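Local structure of enoyl-CoA hydratase subunit I (Geobacillus kaustophilus, 2QQ3) at residues Val50-Leu55 with Pro97-Val102. The protein probably acts as an enoyl-CoA hydratase, a hydro-lyase of the crotonase family that adds water to the double bond of enoyl-CoA thioesters. Residues are numbered along the deposited sequence; the frame is centred on the assembly and turned at random.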
loop_
_atom_site.group_PDB
_atom_site.type_symbol
_atom_site.label_atom_id
_atom_site.label_comp_id
_atom_site.label_asym_id
_atom_site.label_seq_id
_atom_site.Cartn_x
_atom_site.Cartn_y
_atom_site.Cartn_z
ATOM N N VAL C 50 -21.877 15.296 22.714
ATOM C CA VAL C 50 -22.480 14.155 22.033
ATOM C C VAL C 50 -21.399 13.090 21.865
ATOM O O VAL C 50 -20.511 13.214 21.016
ATOM C CB VAL C 50 -23.039 14.550 20.656
ATOM C CG1 VAL C 50 -23.552 13.312 19.931
ATOM C CG2 VAL C 50 -24.161 15.560 20.830
ATOM N N ARG C 51 -21.478 12.044 22.683
ATOM C CA ARG C 51 -20.494 10.968 22.662
ATOM C C ARG C 51 -20.824 9.817 21.710
ATOM O O ARG C 51 -19.961 8.985 21.417
ATOM C CB ARG C 51 -20.308 10.412 24.080
ATOM C CG ARG C 51 -19.732 11.407 25.081
ATOM C CD ARG C 51 -19.394 10.712 26.390
ATOM N NE ARG C 51 -18.763 11.604 27.359
ATOM C CZ ARG C 51 -18.292 11.211 28.543
ATOM N NH1 ARG C 51 -18.378 9.936 28.909
ATOM N NH2 ARG C 51 -17.731 12.089 29.363
ATOM N N VAL C 52 -22.066 9.763 21.243
ATOM C CA VAL C 52 -22.505 8.703 20.335
ATOM C C VAL C 52 -23.591 9.248 19.418
ATOM O O VAL C 52 -24.456 10.010 19.859
ATOM C CB VAL C 52 -23.093 7.495 21.113
ATOM C CG1 VAL C 52 -23.564 6.429 20.143
ATOM C CG2 VAL C 52 -22.053 6.921 22.057
ATOM N N ILE C 53 -23.545 8.851 18.151
ATOM C CA ILE C 53 -24.515 9.297 17.157
ATOM C C ILE C 53 -25.336 8.111 16.650
ATOM O O ILE C 53 -24.794 7.048 16.358
ATOM C CB ILE C 53 -23.799 9.956 15.952
ATOM C CG1 ILE C 53 -23.006 11.178 16.426
ATOM C CG2 ILE C 53 -24.813 10.337 14.881
ATOM C CD1 ILE C 53 -22.179 11.836 15.331
ATOM N N VAL C 54 -26.645 8.304 16.539
ATOM C CA VAL C 54 -27.533 7.250 16.070
ATOM C C VAL C 54 -28.281 7.694 14.823
ATOM O O VAL C 54 -28.904 8.758 14.806
ATOM C CB VAL C 54 -28.572 6.866 17.155
ATOM C CG1 VAL C 54 -29.649 5.960 16.559
ATOM C CG2 VAL C 54 -27.878 6.161 18.311
ATOM N N LEU C 55 -28.206 6.879 13.779
ATOM C CA LEU C 55 -28.904 7.174 12.534
ATOM C C LEU C 55 -30.045 6.179 12.396
ATOM O O LEU C 55 -29.869 4.993 12.670
ATOM C CB LEU C 55 -27.975 7.011 11.327
ATOM C CG LEU C 55 -26.638 7.757 11.261
ATOM C CD1 LEU C 55 -25.981 7.472 9.916
ATOM C CD2 LEU C 55 -26.855 9.251 11.429
ATOM N N PRO C 97 -18.318 7.800 17.802
ATOM C CA PRO C 97 -18.920 6.493 17.518
ATOM C C PRO C 97 -20.278 6.688 16.840
ATOM O O PRO C 97 -21.067 7.546 17.249
ATOM C CB PRO C 97 -19.044 5.868 18.902
ATOM C CG PRO C 97 -17.823 6.401 19.604
ATOM C CD PRO C 97 -17.832 7.861 19.196
ATOM N N MET C 98 -20.540 5.910 15.795
ATOM C CA MET C 98 -21.799 6.008 15.060
ATOM C C MET C 98 -22.518 4.670 14.993
ATOM O O MET C 98 -21.910 3.642 14.696
ATOM C CB MET C 98 -21.557 6.486 13.633
ATOM C CG MET C 98 -21.081 7.911 13.507
ATOM S SD MET C 98 -21.061 8.379 11.770
ATOM C CE MET C 98 -22.813 8.586 11.484
ATOM N N ILE C 99 -23.820 4.693 15.255
ATOM C CA ILE C 99 -24.618 3.477 15.217
ATOM C C ILE C 99 -25.808 3.622 14.276
ATOM O O ILE C 99 -26.534 4.616 14.327
ATOM C CB ILE C 99 -25.180 3.126 16.604
ATOM C CG1 ILE C 99 -24.042 2.973 17.614
ATOM C CG2 ILE C 99 -26.005 1.849 16.508
ATOM C CD1 ILE C 99 -24.526 2.796 19.052
ATOM N N ALA C 100 -26.004 2.631 13.412
ATOM C CA ALA C 100 -27.138 2.661 12.502
ATOM C C ALA C 100 -28.232 1.774 13.074
ATOM O O ALA C 100 -28.004 0.589 13.342
ATOM C CB ALA C 100 -26.740 2.162 11.122
ATOM N N ALA C 101 -29.406 2.363 13.293
ATOM C CA ALA C 101 -30.566 1.631 13.791
ATOM C C ALA C 101 -31.416 1.427 12.545
ATOM O O ALA C 101 -32.255 2.266 12.206
ATOM C CB ALA C 101 -31.320 2.457 14.826
ATOM N N VAL C 102 -31.174 0.315 11.858
ATOM C CA VAL C 102 -31.874 0.008 10.617
ATOM C C VAL C 102 -33.271 -0.539 10.877
ATOM O O VAL C 102 -33.453 -1.734 11.134
ATOM C CB VAL C 102 -31.063 -0.997 9.770
ATOM C CG1 VAL C 102 -31.717 -1.169 8.400
ATOM C CG2 VAL C 102 -29.626 -0.500 9.608
#
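Arg51 O lies obliquely over one face of the Pro97 ring, nearest the CD corner, with Arg51 O to Pro97 CD at 3.3 Å. Trp161 of a second subunit also packs on Pro97. The Arg51 guanidinium leaves the contact and hydrogen-bonds to Ala198 O through NH1. Beyond this end residues 52-55 and 98-102 run as neighbouring parallel strands. Ile53 N donates to Pro97 O at 2.9 Å, and Ile53 O accepts a hydrogen bond from Ile99 N. Leu55 then repeats the pattern: its N donates to Ile99 O, and its O accepts a nearly straight bond from Ala101 N at 2.7 Å (172° at the hydrogen). These are the two middle strands of the mixed crotonase-fold sheet, between strands 15-20 and 119-123. The chain between them includes helices 76-82 and 86-92. On one face, Val52 CG1 touches Ile99 CD1 at 3.9 Å, and Val54 CG1 approaches Ala101 CB at 4.3 Å. Helix 186-197 packs on all four residues. On the other face, the Met98 side chain is bent about its CG-SD bond (chi3 75°). This carries CE across to Leu55 CD1, 3.7 Å away. Helix 31-46 packs on Ile53 and Met98, with Val41 touching both.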